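Local coordinates for phosphate-binding protein (PDB 5UB3) that probably serves as a periplasmic binding protein that senses a small anionic ligand and signals to a partner diguanylate cyclase, at residues H80-T85 with E214-G219; S53-G58 with R76-P81; I139-L144 with A156-V161; G113-L118 with D149-G154; H17-K22 with L245-D250. All coordinates share one frame; numbering follows the deposited sequence.

Contact 1. Residues H80-T85 with E214-G219; sequences HPLLMT and EMVRTG
His80 to Leu83 pair with Glu214 to Val216 as antiparallel neighbouring strands, and the pairing contains a classic beta bulge. Strand 79-87 meets strand 209-217 here in the lobe that holds the N-terminus. His80 and Val216 form a hydrogen-bonded pair. Its two bonds are His80 N to Val216 O (2.9 Å) and Val216 N to His80 O (3.0 Å). Pro81 faces Met215 as a non-hydrogen-bonded pair. The register then slips by one residue, and Leu82 and Leu83 both face Glu214. Leu82 N gives its hydrogen to Glu214 O at 2.7 Å, and Leu83 O accepts from Glu214 N.

The side chains follow this pattern. The bend at chi2 lays Met215 SD 3.6 Å from Pro81 CA, and the bend at chi3 folds CE beside Pro81 CD. On the side of His80 and Val216, the imidazole NE2 lies 3.4 Å from the Val216 CG2 methyl. That NE2 is hydrogen-bonded to Glu225, while ND1 is joined to Thr218 OG1 through a water in the ring plane. Helix 222-235 packs against Leu82, Leu83 and Val216.

Glu214 bends at chi2 (-52°) and brings its carboxylate to Thr85. Thr85 OG1 donates to Glu214 OE2 at 2.7 Å, on the anti lone pair of OE2. Ser64 also bonds OE2, and Trp62 NE1 bonds OE1. The buried carboxylate is therefore gripped at both oxygens by neutral groups. Those bonds would be expected to offset part of the cost of burying a charge, and they fix the rotation of the group.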
# COMPACT_ATOMS: atom_id res chain seq x y z
N HIS A 80 1.97 3.38 -14.85
CA HIS A 80 1.19 4.62 -14.74
C HIS A 80 -0.23 4.27 -14.31
O HIS A 80 -0.67 3.15 -14.54
CB HIS A 80 1.21 5.41 -16.07
CG HIS A 80 0.72 4.60 -17.24
ND1 HIS A 80 1.55 3.75 -17.92
CD2 HIS A 80 -0.47 4.54 -17.85
CE1 HIS A 80 0.87 3.14 -18.88
NE2 HIS A 80 -0.36 3.61 -18.86
N PRO A 81 -0.94 5.22 -13.72
CA PRO A 81 -2.28 4.91 -13.23
C PRO A 81 -3.32 4.61 -14.31
O PRO A 81 -3.31 5.26 -15.34
CB PRO A 81 -2.67 6.17 -12.44
CG PRO A 81 -1.37 6.87 -12.13
CD PRO A 81 -0.44 6.53 -13.22
N LEU A 82 -4.17 3.63 -14.08
CA LEU A 82 -5.25 3.27 -14.97
C LEU A 82 -6.57 3.77 -14.40
O LEU A 82 -7.33 4.41 -15.13
CB LEU A 82 -5.35 1.75 -15.05
CG LEU A 82 -6.41 1.21 -16.01
CD1 LEU A 82 -5.83 1.17 -17.38
CD2 LEU A 82 -6.81 -0.18 -15.58
N LEU A 83 -6.84 3.42 -13.14
CA LEU A 83 -8.10 3.67 -12.43
C LEU A 83 -7.80 3.92 -10.98
O LEU A 83 -6.85 3.36 -10.46
CB LEU A 83 -9.05 2.46 -12.50
CG LEU A 83 -9.72 2.20 -13.84
CD1 LEU A 83 -10.45 0.88 -13.85
CD2 LEU A 83 -10.61 3.38 -14.21
N MET A 84 -8.53 4.81 -10.32
CA MET A 84 -8.49 4.91 -8.87
C MET A 84 -9.39 3.84 -8.31
O MET A 84 -10.43 3.53 -8.88
CB MET A 84 -8.91 6.30 -8.35
CG MET A 84 -8.10 7.43 -8.89
SD MET A 84 -6.33 7.31 -8.61
CE MET A 84 -6.30 7.30 -6.80
N THR A 85 -8.98 3.24 -7.20
CA THR A 85 -9.60 2.05 -6.66
C THR A 85 -10.12 2.34 -5.27
O THR A 85 -9.43 2.93 -4.42
CB THR A 85 -8.62 0.86 -6.67
OG1 THR A 85 -8.11 0.76 -8.00
CG2 THR A 85 -9.23 -0.43 -6.23
N GLU A 214 -5.17 1.14 -9.64
CA GLU A 214 -4.75 0.16 -10.63
C GLU A 214 -3.67 0.79 -11.49
O GLU A 214 -3.86 1.88 -12.07
CB GLU A 214 -5.98 -0.22 -11.50
CG GLU A 214 -7.16 -0.70 -10.66
CD GLU A 214 -6.73 -1.80 -9.71
OE1 GLU A 214 -6.22 -2.80 -10.23
OE2 GLU A 214 -6.90 -1.66 -8.47
N MET A 215 -2.55 0.11 -11.63
CA MET A 215 -1.47 0.58 -12.45
C MET A 215 -1.24 -0.39 -13.57
O MET A 215 -1.41 -1.61 -13.41
CB MET A 215 -0.17 0.70 -11.68
CG MET A 215 -0.24 1.48 -10.38
SD MET A 215 -0.33 3.28 -10.64
CE MET A 215 1.31 3.66 -11.16
N VAL A 216 -0.84 0.15 -14.71
CA VAL A 216 -0.43 -0.70 -15.82
C VAL A 216 0.92 -0.32 -16.27
O VAL A 216 1.37 0.85 -16.17
CB VAL A 216 -1.38 -0.69 -17.02
CG1 VAL A 216 -2.72 -1.33 -16.66
CG2 VAL A 216 -1.51 0.70 -17.62
N ARG A 217 1.59 -1.29 -16.85
CA ARG A 217 2.95 -1.10 -17.19
C ARG A 217 3.12 -0.09 -18.31
O ARG A 217 2.34 -0.02 -19.25
CB ARG A 217 3.62 -2.39 -17.57
CG ARG A 217 3.17 -2.99 -18.88
CD ARG A 217 4.11 -4.11 -19.22
NE ARG A 217 3.65 -4.76 -20.41
CZ ARG A 217 3.98 -4.40 -21.65
NH1 ARG A 217 4.77 -3.37 -21.92
NH2 ARG A 217 3.47 -5.08 -22.65
N THR A 218 4.26 0.59 -18.20
CA THR A 218 4.84 1.36 -19.28
C THR A 218 4.87 0.51 -20.51
O THR A 218 5.31 -0.67 -20.49
CB THR A 218 6.27 1.70 -18.94
OG1 THR A 218 6.31 2.44 -17.72
CG2 THR A 218 6.99 2.49 -20.12
N GLY A 219 4.40 1.08 -21.60
CA GLY A 219 4.38 0.36 -22.87
C GLY A 219 3.29 -0.68 -23.13
O GLY A 219 3.26 -1.29 -24.23
O HOH W 1 4.20 3.97 -17.38

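Contact 2. Residues S53-G58 with R76-P81; sequences SYLRRG and RGSAHP
Leu55 reaches from the last turn of helix 48-56 to Ser78 and Ala79, where the chain enters strand 79-87. Its CB lies 3.4 Å from Ser78 O and 3.8 Å from Ser78 CB. CG is farther off, 4.2 Å from Ser78 O. With CG anti to the carbonyl carbon (chi1 -75°), the branch runs on over the start of the strand. There CD1 touches Ala79 CB at 3.9 Å and also lies near Ser78 OG.

The contact has no hydrogen bond between its two segments. It is small and mostly apolar, and Ser78 takes part through CB and its carbonyl O. The Ser78 hydroxyl is turned back to Leu73 O in the helix before it. It also makes a weak bond with Ser52 OG. Beside Leu55, the backbone N of Arg56 comes within 4.0 Å of Ser78 CB. The Arg56 chain bends at chi3 (57°). Its NH1 stands 4.0 Å from Arg76 O and is hydrogen-bonded to Ser52 OG.

Each segment carries the turn that ends a helix. Gly58 and Gly77 have positive phi and close Schellman motifs, one after helix 48-56 and one after helix 67-75. In the second case the turn leads through Ser78 into the strand. Leu55 also touches Leu73 of helix 67-75 and Arg217 of strand 209-217. From helix 48-56 it projects onto helix 67-75 and onto the neighbouring strands 79-87 and 209-217, with the C-terminal end of helix 48-56 packed on the start of strand 79-87.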
# COMPACT_ATOMS: atom_id res chain seq x y z
N SER A 53 11.07 -3.96 -11.82
CA SER A 53 11.81 -4.73 -12.83
C SER A 53 10.91 -5.58 -13.74
O SER A 53 11.05 -5.53 -14.97
CB SER A 53 12.87 -5.61 -12.13
OG SER A 53 13.62 -6.28 -13.10
N TYR A 54 9.98 -6.32 -13.14
CA TYR A 54 8.98 -7.05 -13.92
C TYR A 54 8.20 -6.17 -14.85
O TYR A 54 8.00 -6.50 -16.04
CB TYR A 54 7.96 -7.77 -13.04
CG TYR A 54 8.42 -8.96 -12.30
CD1 TYR A 54 9.53 -9.70 -12.73
CD2 TYR A 54 7.74 -9.40 -11.19
CE1 TYR A 54 9.93 -10.84 -12.06
CE2 TYR A 54 8.14 -10.52 -10.51
CZ TYR A 54 9.24 -11.25 -10.96
OH TYR A 54 9.65 -12.36 -10.31
N LEU A 55 7.70 -5.07 -14.30
CA LEU A 55 6.89 -4.15 -15.11
C LEU A 55 7.68 -3.64 -16.28
O LEU A 55 7.22 -3.75 -17.40
CB LEU A 55 6.39 -2.99 -14.25
CG LEU A 55 5.23 -3.41 -13.32
CD1 LEU A 55 5.09 -2.32 -12.27
CD2 LEU A 55 3.91 -3.57 -14.11
N ARG A 56 8.88 -3.12 -16.01
CA ARG A 56 9.78 -2.56 -17.04
C ARG A 56 10.11 -3.62 -18.09
O ARG A 56 10.16 -3.34 -19.26
CB ARG A 56 11.05 -1.98 -16.42
CG ARG A 56 12.08 -1.55 -17.46
CD ARG A 56 13.15 -0.68 -16.86
NE ARG A 56 13.80 -1.40 -15.75
CZ ARG A 56 13.53 -1.25 -14.46
NH1 ARG A 56 12.65 -0.37 -14.07
NH2 ARG A 56 14.18 -2.01 -13.53
N ARG A 57 10.28 -4.87 -17.68
CA ARG A 57 10.57 -5.94 -18.64
C ARG A 57 9.33 -6.56 -19.29
O ARG A 57 9.48 -7.48 -20.08
CB ARG A 57 11.43 -6.99 -17.98
CG ARG A 57 12.83 -6.48 -17.67
CD ARG A 57 13.65 -7.60 -17.08
NE ARG A 57 13.35 -7.78 -15.67
CZ ARG A 57 12.99 -8.91 -15.09
NH1 ARG A 57 12.81 -10.01 -15.80
NH2 ARG A 57 12.75 -8.92 -13.79
N GLY A 58 8.14 -6.05 -19.00
CA GLY A 58 6.90 -6.61 -19.59
C GLY A 58 6.46 -7.95 -19.02
O GLY A 58 5.71 -8.65 -19.64
N ARG A 76 10.01 4.91 -10.66
CA ARG A 76 10.96 4.11 -11.39
C ARG A 76 10.60 4.00 -12.87
O ARG A 76 11.31 3.35 -13.59
CB ARG A 76 11.12 2.74 -10.75
CG ARG A 76 11.68 2.82 -9.34
CD ARG A 76 11.73 1.44 -8.75
NE ARG A 76 12.58 1.42 -7.58
CZ ARG A 76 12.18 1.57 -6.32
NH1 ARG A 76 10.90 1.75 -6.00
NH2 ARG A 76 13.09 1.51 -5.36
N GLY A 77 9.54 4.64 -13.36
CA GLY A 77 9.27 4.66 -14.81
C GLY A 77 8.61 3.41 -15.38
O GLY A 77 8.53 3.26 -16.61
N SER A 78 8.11 2.55 -14.52
CA SER A 78 7.69 1.24 -14.92
C SER A 78 6.14 1.04 -15.03
O SER A 78 5.67 0.06 -15.64
CB SER A 78 8.35 0.25 -13.98
OG SER A 78 7.83 0.32 -12.67
N ALA A 79 5.37 2.02 -14.58
CA ALA A 79 3.93 1.95 -14.59
C ALA A 79 3.22 3.32 -14.44
O ALA A 79 3.80 4.28 -13.91
CB ALA A 79 3.50 1.04 -13.49
N HIS A 80 1.97 3.38 -14.85
CA HIS A 80 1.19 4.62 -14.74
C HIS A 80 -0.23 4.27 -14.31
O HIS A 80 -0.67 3.15 -14.54
CB HIS A 80 1.21 5.41 -16.07
CG HIS A 80 0.72 4.60 -17.24
ND1 HIS A 80 1.55 3.75 -17.92
CD2 HIS A 80 -0.47 4.54 -17.85
CE1 HIS A 80 0.87 3.14 -18.88
NE2 HIS A 80 -0.36 3.61 -18.86
N PRO A 81 -0.94 5.22 -13.72
CA PRO A 81 -2.28 4.91 -13.23
C PRO A 81 -3.32 4.61 -14.31
O PRO A 81 -3.31 5.26 -15.34
CB PRO A 81 -2.67 6.17 -12.44
CG PRO A 81 -1.37 6.87 -12.13
CD PRO A 81 -0.44 6.53 -13.22

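Contact 3. Residues I139-L144 with A156-V161; sequences IACDVL and AGYLMV
Val143 lies over one face of the Tyr158 ring. Its CG2 is 4.1 Å from the ring centroid and 28° off the normal, a CH-pi contact. Val143 CB also lies 3.5 Å from Tyr158 OH. Cys141 SG approaches the edge of the same ring, 5.1 Å from the centroid, and rests 3.8 Å from Tyr158 CB. Tyr158 CG sits between its backbone N and carbonyl carbon (chi1 72°), which turns the ring back across the neighbouring strand.

Backbone bonds hold these side chains in step. The strands 141-143 and 156-160 run parallel, with Cys141 beside Ala156 and Val143 beside Tyr158. Strand 141-143 is the outer partner of 156-160, which pairs on with 115-118, in the second lobe of the periplasmic binding protein fold. Tyr158 N donates to Asp142 O (2.9 Å), and Leu144 N donates to Tyr158 O (2.8 Å). Leu144 CG packs 3.8 Å from Gly157 CA.

Two waters bridge the strands. One bonds Asp142 OD2 and Ala156 O; the other continues the pairing from Leu144 O to Met160 N. Farther out, Leu134 of helix 124-136 touches Cys141, and Met131 of that helix touches Tyr158.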
# COMPACT_ATOMS: atom_id res chain seq x y z
N ILE A 139 11.65 15.35 12.48
CA ILE A 139 11.89 14.34 13.49
C ILE A 139 12.82 13.30 12.84
O ILE A 139 12.40 12.49 11.97
CB ILE A 139 10.60 13.68 13.96
CG1 ILE A 139 9.76 14.70 14.72
CG2 ILE A 139 10.90 12.47 14.80
CD1 ILE A 139 8.39 14.21 15.06
N ALA A 140 14.08 13.31 13.26
CA ALA A 140 15.03 12.35 12.73
C ALA A 140 14.62 10.93 13.15
O ALA A 140 14.12 10.70 14.26
CB ALA A 140 16.43 12.69 13.21
N CYS A 141 14.80 10.00 12.23
CA CYS A 141 14.40 8.65 12.50
C CYS A 141 15.34 7.70 11.82
O CYS A 141 15.19 7.41 10.65
CB CYS A 141 12.95 8.45 12.06
SG CYS A 141 12.26 6.92 12.80
N ASP A 142 16.35 7.24 12.58
CA ASP A 142 17.39 6.43 12.07
C ASP A 142 16.98 4.99 12.05
O ASP A 142 16.21 4.55 12.93
CB ASP A 142 18.63 6.56 12.95
CG ASP A 142 19.14 8.01 13.05
OD1 ASP A 142 19.38 8.60 12.00
OD2 ASP A 142 19.33 8.50 14.16
N VAL A 143 17.46 4.23 11.08
CA VAL A 143 17.15 2.80 11.09
C VAL A 143 17.82 2.15 12.29
O VAL A 143 19.00 2.41 12.55
CB VAL A 143 17.44 2.09 9.76
CG1 VAL A 143 18.91 1.98 9.46
CG2 VAL A 143 16.83 0.69 9.80
N LEU A 144 17.06 1.35 13.04
CA LEU A 144 17.65 0.55 14.11
C LEU A 144 17.82 -0.89 13.67
O LEU A 144 17.01 -1.44 12.96
CB LEU A 144 16.83 0.66 15.35
CG LEU A 144 16.64 2.09 15.88
CD1 LEU A 144 15.67 2.00 17.08
CD2 LEU A 144 17.93 2.79 16.25
N ALA A 156 14.37 9.83 16.85
CA ALA A 156 13.70 8.57 16.89
C ALA A 156 14.54 7.53 16.14
O ALA A 156 15.61 7.83 15.52
CB ALA A 156 12.34 8.68 16.26
N GLY A 157 14.06 6.30 16.19
CA GLY A 157 14.59 5.23 15.41
C GLY A 157 13.46 4.30 15.02
O GLY A 157 12.44 4.20 15.75
N TYR A 158 13.64 3.62 13.91
CA TYR A 158 12.61 2.70 13.46
C TYR A 158 13.13 1.32 13.32
O TYR A 158 14.32 1.11 13.02
CB TYR A 158 11.91 3.15 12.19
CG TYR A 158 12.71 3.07 10.94
CD1 TYR A 158 13.58 4.06 10.63
CD2 TYR A 158 12.56 2.01 10.06
CE1 TYR A 158 14.32 3.99 9.47
CE2 TYR A 158 13.27 1.95 8.90
CZ TYR A 158 14.14 2.95 8.62
OH TYR A 158 14.88 2.95 7.48
N LEU A 159 12.21 0.38 13.54
CA LEU A 159 12.46 -1.02 13.32
C LEU A 159 11.43 -1.58 12.34
O LEU A 159 10.21 -1.43 12.56
CB LEU A 159 12.32 -1.74 14.63
CG LEU A 159 13.43 -1.42 15.60
CD1 LEU A 159 13.00 -1.70 17.01
CD2 LEU A 159 14.63 -2.25 15.22
N MET A 160 11.92 -2.28 11.34
CA MET A 160 11.03 -2.98 10.40
C MET A 160 10.66 -4.31 11.00
O MET A 160 11.53 -5.13 11.21
CB MET A 160 11.72 -3.21 9.07
CG MET A 160 12.30 -1.95 8.48
SD MET A 160 11.02 -0.81 7.95
CE MET A 160 11.36 -0.97 6.19
N VAL A 161 9.37 -4.51 11.23
CA VAL A 161 8.85 -5.76 11.78
C VAL A 161 8.02 -6.59 10.76
O VAL A 161 7.48 -7.65 11.09
CB VAL A 161 8.08 -5.47 13.07
CG1 VAL A 161 8.93 -4.68 14.05
CG2 VAL A 161 6.79 -4.71 12.80
O HOH W 2 18.27 7.60 16.38
O HOH W 3 14.96 -2.19 11.27

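Contact 4. Residues G113-L118 with D149-G154; sequences GHTLAL and DTPARG
Pro151 sets its ring against the backbone of Gly113 and His114 and the methyl of Thr115. The ring points its CG at the Gly113 carbonyl, with CG 3.4 Å from Gly113 O and 3.6 Å from Gly113 C. The next carbonyl is also close: Pro151 CG is 3.9 Å from His114 O, and CB is 4.1 Å from it. On the CD side the partner is a methyl. Thr115 CG2 lies 3.9 Å from Pro151 CD, and the two side chains cross at about a right angle.

The torsion of Thr115 explains which branch faces the proline. CG2 is anti to the carbonyl carbon and OG1 lies between the backbone N and that carbon (chi1 60°). This turn presents the methyl to the ring, while OG1 is hydrogen-bonded elsewhere.

In the fold, this places the loop between strands 141-143 and 156-160 over the start of strand 115-118, at the surface of the second lobe. The parts that touch run in roughly opposing directions, 145° apart. No hydrogen bond joins the two segments directly.

Past Pro151 the contact thins out. Ala152 O stands 4.4 Å from Gly113 CA. Gly113 and Gly154 both have positive phi, with backbone angles that favour glycine. Bonds through neighbouring residues tie the parts together: Gly154 O accepts from Arg112 NH1, and Gly113 pairs through its backbone with Ser155. Thr115 N, on the strand, donates to Asp177 OD2.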
# COMPACT_ATOMS: atom_id res chain seq x y z
N GLY A 113 13.77 10.31 20.89
CA GLY A 113 14.16 9.34 21.90
C GLY A 113 13.53 7.98 21.90
O GLY A 113 13.90 7.16 22.69
N HIS A 114 12.57 7.71 21.02
CA HIS A 114 11.77 6.51 21.08
C HIS A 114 11.82 5.74 19.78
O HIS A 114 12.36 6.22 18.79
CB HIS A 114 10.34 6.87 21.43
CG HIS A 114 10.19 7.30 22.84
ND1 HIS A 114 10.08 8.62 23.20
CD2 HIS A 114 10.26 6.61 24.00
CE1 HIS A 114 10.04 8.73 24.51
NE2 HIS A 114 10.14 7.51 25.02
N THR A 115 11.24 4.56 19.78
CA THR A 115 11.33 3.67 18.66
C THR A 115 9.95 3.52 18.01
O THR A 115 8.91 3.57 18.64
CB THR A 115 11.93 2.31 19.09
OG1 THR A 115 11.08 1.75 20.07
CG2 THR A 115 13.26 2.48 19.69
N LEU A 116 9.99 3.34 16.71
CA LEU A 116 8.81 3.21 15.89
C LEU A 116 8.88 1.91 15.09
O LEU A 116 9.85 1.68 14.44
CB LEU A 116 8.80 4.37 14.93
CG LEU A 116 7.77 4.40 13.82
CD1 LEU A 116 6.36 4.61 14.33
CD2 LEU A 116 8.13 5.56 12.91
N ALA A 117 7.80 1.13 15.10
CA ALA A 117 7.62 -0.06 14.31
C ALA A 117 7.01 0.29 12.98
O ALA A 117 5.90 0.80 12.94
CB ALA A 117 6.67 -1.04 15.04
N LEU A 118 7.72 -0.02 11.91
CA LEU A 118 7.23 0.12 10.56
C LEU A 118 7.17 -1.21 9.88
O LEU A 118 7.65 -2.22 10.38
CB LEU A 118 8.17 1.03 9.83
CG LEU A 118 8.22 2.42 10.48
CD1 LEU A 118 9.13 3.34 9.66
CD2 LEU A 118 6.84 3.01 10.52
N ASP A 149 18.69 -2.29 19.81
CA ASP A 149 19.38 -1.09 19.35
C ASP A 149 18.55 0.07 19.83
O ASP A 149 17.33 -0.05 20.00
CB ASP A 149 19.50 -1.13 17.82
CG ASP A 149 20.43 -0.08 17.25
OD1 ASP A 149 21.16 0.60 17.98
OD2 ASP A 149 20.43 0.07 16.01
N THR A 150 19.18 1.21 20.07
CA THR A 150 18.48 2.35 20.62
C THR A 150 18.73 3.58 19.77
O THR A 150 19.79 3.71 19.15
CB THR A 150 18.95 2.61 22.04
OG1 THR A 150 20.36 2.69 22.03
CG2 THR A 150 18.50 1.47 22.92
N PRO A 151 17.74 4.49 19.73
CA PRO A 151 17.87 5.72 19.01
C PRO A 151 18.90 6.65 19.65
O PRO A 151 19.21 6.51 20.81
CB PRO A 151 16.46 6.30 19.06
CG PRO A 151 15.91 5.84 20.34
CD PRO A 151 16.49 4.46 20.52
N ALA A 152 19.47 7.52 18.84
CA ALA A 152 20.30 8.60 19.38
C ALA A 152 19.35 9.44 20.25
O ALA A 152 18.14 9.50 20.01
CB ALA A 152 20.86 9.44 18.24
N ARG A 153 19.85 10.06 21.31
CA ARG A 153 18.94 10.98 22.01
C ARG A 153 18.77 12.23 21.14
O ARG A 153 19.68 12.63 20.40
CB ARG A 153 19.34 11.23 23.45
CG ARG A 153 20.68 11.88 23.67
CD ARG A 153 21.08 11.70 25.13
NE ARG A 153 21.60 10.35 25.31
CZ ARG A 153 21.20 9.44 26.20
NH1 ARG A 153 20.23 9.68 27.10
NH2 ARG A 153 21.83 8.25 26.21
N GLY A 154 17.57 12.76 21.13
CA GLY A 154 17.20 13.79 20.22
C GLY A 154 16.59 13.19 18.97
O GLY A 154 15.93 13.91 18.23

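Contact 5. Residues H17-K22 with L245-D250; sequences HYEQLK and LKRFFD
Polar contacts centre on Gln20, which meets the Arg247 carbonyl where helix 242-247 ends. Gln20 NE2 donates to Arg247 O at 3.0 Å, but the bond is weak, with an angle of 123° at the hydrogen. The other end of the amide is held from its own helix. His17 ND1 donates to Gln20 OE1 at 3.2 Å, in the carbonyl plane and on a lone pair. Glu19 and Arg247 form a long salt bridge, OE1 to NH1 3.9 Å, with the two flat groups 59° apart. The Arg247 chain bends at chi2 and chi3, which carries its NH1 to 3.5 Å from Glu19 CB.

Helix 14-28 here packs on the end of helix 242-247, in the lobe that contains the N-terminus. Phe248 is the first residue beyond that end and the centre of an inverse gamma turn.

Contacts of the two phenylalanine rings form the second group. Leu21 CD2 touches both phenylalanines, Phe248 CE1 at 3.5 Å and Phe249 CZ at 3.8 Å. Gln20 O lies in plane at the edge of the Phe248 ring. The Gln20 amide is turned 71° to the Phe249 ring, with OE1 3.3 Å from Phe249 CE1. Beyond these, Phe248 reaches Trp62 and Ser64 of strand 62-66.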
# COMPACT_ATOMS: atom_id res chain seq x y z
N HIS A 17 -2.04 -14.37 -1.38
CA HIS A 17 -2.57 -13.29 -2.24
C HIS A 17 -2.97 -13.78 -3.61
O HIS A 17 -3.72 -13.11 -4.28
CB HIS A 17 -1.59 -12.13 -2.31
CG HIS A 17 -1.37 -11.49 -0.97
ND1 HIS A 17 -2.38 -10.83 -0.29
CD2 HIS A 17 -0.31 -11.50 -0.13
CE1 HIS A 17 -1.93 -10.42 0.88
NE2 HIS A 17 -0.68 -10.83 1.01
N TYR A 18 -2.42 -14.93 -4.03
CA TYR A 18 -2.82 -15.55 -5.30
C TYR A 18 -4.31 -15.58 -5.45
O TYR A 18 -4.84 -15.15 -6.47
CB TYR A 18 -2.32 -16.95 -5.38
CG TYR A 18 -2.62 -17.61 -6.72
CD1 TYR A 18 -1.75 -17.49 -7.79
CD2 TYR A 18 -3.76 -18.35 -6.88
CE1 TYR A 18 -2.04 -18.09 -9.02
CE2 TYR A 18 -4.09 -18.91 -8.08
CZ TYR A 18 -3.22 -18.83 -9.11
OH TYR A 18 -3.58 -19.45 -10.24
N GLU A 19 -4.97 -16.05 -4.39
CA GLU A 19 -6.44 -16.23 -4.36
C GLU A 19 -7.23 -14.94 -4.49
O GLU A 19 -8.38 -14.96 -4.83
CB GLU A 19 -6.85 -16.84 -3.03
CG GLU A 19 -6.23 -18.21 -2.70
CD GLU A 19 -6.52 -18.59 -1.26
OE1 GLU A 19 -6.20 -17.80 -0.33
OE2 GLU A 19 -7.12 -19.64 -1.04
N GLN A 20 -6.61 -13.84 -4.10
CA GLN A 20 -7.19 -12.51 -4.20
C GLN A 20 -7.21 -11.95 -5.64
O GLN A 20 -8.07 -11.17 -6.01
CB GLN A 20 -6.43 -11.60 -3.21
CG GLN A 20 -6.57 -12.13 -1.78
CD GLN A 20 -6.62 -11.02 -0.74
OE1 GLN A 20 -5.57 -10.54 -0.29
NE2 GLN A 20 -7.85 -10.56 -0.39
N LEU A 21 -6.29 -12.44 -6.47
CA LEU A 21 -6.13 -11.96 -7.80
C LEU A 21 -6.77 -12.84 -8.88
O LEU A 21 -7.28 -12.32 -9.88
CB LEU A 21 -4.63 -11.86 -8.07
CG LEU A 21 -3.89 -10.90 -7.13
CD1 LEU A 21 -2.41 -11.07 -7.43
CD2 LEU A 21 -4.30 -9.46 -7.37
N LYS A 22 -6.75 -14.16 -8.70
CA LYS A 22 -7.15 -15.06 -9.79
C LYS A 22 -8.60 -14.90 -10.18
O LYS A 22 -8.92 -14.83 -11.37
CB LYS A 22 -6.86 -16.53 -9.47
CG LYS A 22 -7.31 -17.50 -10.58
CD LYS A 22 -6.55 -17.21 -11.87
CE LYS A 22 -6.43 -18.39 -12.84
NZ LYS A 22 -5.51 -18.02 -13.96
N LEU A 245 -14.64 -9.42 -7.05
CA LEU A 245 -14.21 -8.14 -6.52
C LEU A 245 -14.06 -8.19 -5.00
O LEU A 245 -13.18 -7.51 -4.44
CB LEU A 245 -15.14 -7.04 -6.95
CG LEU A 245 -14.93 -6.68 -8.40
CD1 LEU A 245 -16.10 -5.81 -8.89
CD2 LEU A 245 -13.58 -5.99 -8.59
N LYS A 246 -14.86 -9.03 -4.35
CA LYS A 246 -14.78 -9.20 -2.89
C LYS A 246 -13.40 -9.75 -2.54
O LYS A 246 -12.69 -9.23 -1.65
CB LYS A 246 -15.95 -10.09 -2.40
CG LYS A 246 -15.91 -10.59 -0.95
CD LYS A 246 -15.61 -9.50 0.09
CE LYS A 246 -16.81 -8.58 0.35
NZ LYS A 246 -17.85 -9.17 1.22
N ARG A 247 -13.01 -10.74 -3.32
CA ARG A 247 -11.71 -11.40 -3.16
C ARG A 247 -10.52 -10.45 -3.48
O ARG A 247 -9.41 -10.57 -2.93
CB ARG A 247 -11.67 -12.59 -4.14
CG ARG A 247 -12.71 -13.72 -3.91
CD ARG A 247 -12.37 -14.78 -2.87
NE ARG A 247 -11.00 -14.77 -2.39
CZ ARG A 247 -10.53 -15.51 -1.39
NH1 ARG A 247 -9.26 -15.40 -1.02
NH2 ARG A 247 -11.32 -16.39 -0.76
N PHE A 248 -10.79 -9.51 -4.40
CA PHE A 248 -9.82 -8.55 -4.86
C PHE A 248 -9.73 -7.39 -3.85
O PHE A 248 -10.03 -6.26 -4.18
CB PHE A 248 -10.23 -8.08 -6.26
CG PHE A 248 -9.14 -7.42 -7.06
CD1 PHE A 248 -8.07 -8.13 -7.52
CD2 PHE A 248 -9.25 -6.10 -7.44
CE1 PHE A 248 -7.12 -7.53 -8.33
CE2 PHE A 248 -8.31 -5.49 -8.25
CZ PHE A 248 -7.22 -6.20 -8.66
N PHE A 249 -9.26 -7.68 -2.64
CA PHE A 249 -9.03 -6.68 -1.57
C PHE A 249 -10.28 -5.90 -1.26
O PHE A 249 -10.23 -4.71 -0.90
CB PHE A 249 -7.92 -5.76 -2.01
CG PHE A 249 -6.81 -6.51 -2.67
CD1 PHE A 249 -6.10 -7.45 -1.94
CD2 PHE A 249 -6.55 -6.37 -4.03
CE1 PHE A 249 -5.11 -8.21 -2.55
CE2 PHE A 249 -5.55 -7.10 -4.64
CZ PHE A 249 -4.81 -8.02 -3.89
N ASP A 250 -11.40 -6.60 -1.42
CA ASP A 250 -12.74 -6.04 -1.21
C ASP A 250 -12.92 -4.80 -2.01
O ASP A 250 -13.26 -3.74 -1.50
CB ASP A 250 -12.99 -5.82 0.27
CG ASP A 250 -14.45 -5.50 0.58
OD1 ASP A 250 -15.37 -5.88 -0.14
OD2 ASP A 250 -14.68 -4.82 1.55

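The contacts fall into two groups. Contacts 1, 2 and 5 lie in the lobe with the N-terminus, and contacts 3 and 4 lie in the other, on the far side of the chain's centre from contact 1. Contacts 1 and 2 share strand 79-87, with centres about 10 Å apart. Contact 5 lies about 18 Å from contact 1, centre to centre, and touches it where Phe248 meets Glu214. Contacts 3 and 4 are about 6 Å apart at their centres and meet through neighbouring strands 156-160 and 115-118. Along the chain, contact 5 encloses all the others. Its lobe is therefore built from both ends of the sequence, with the second lobe inserted between.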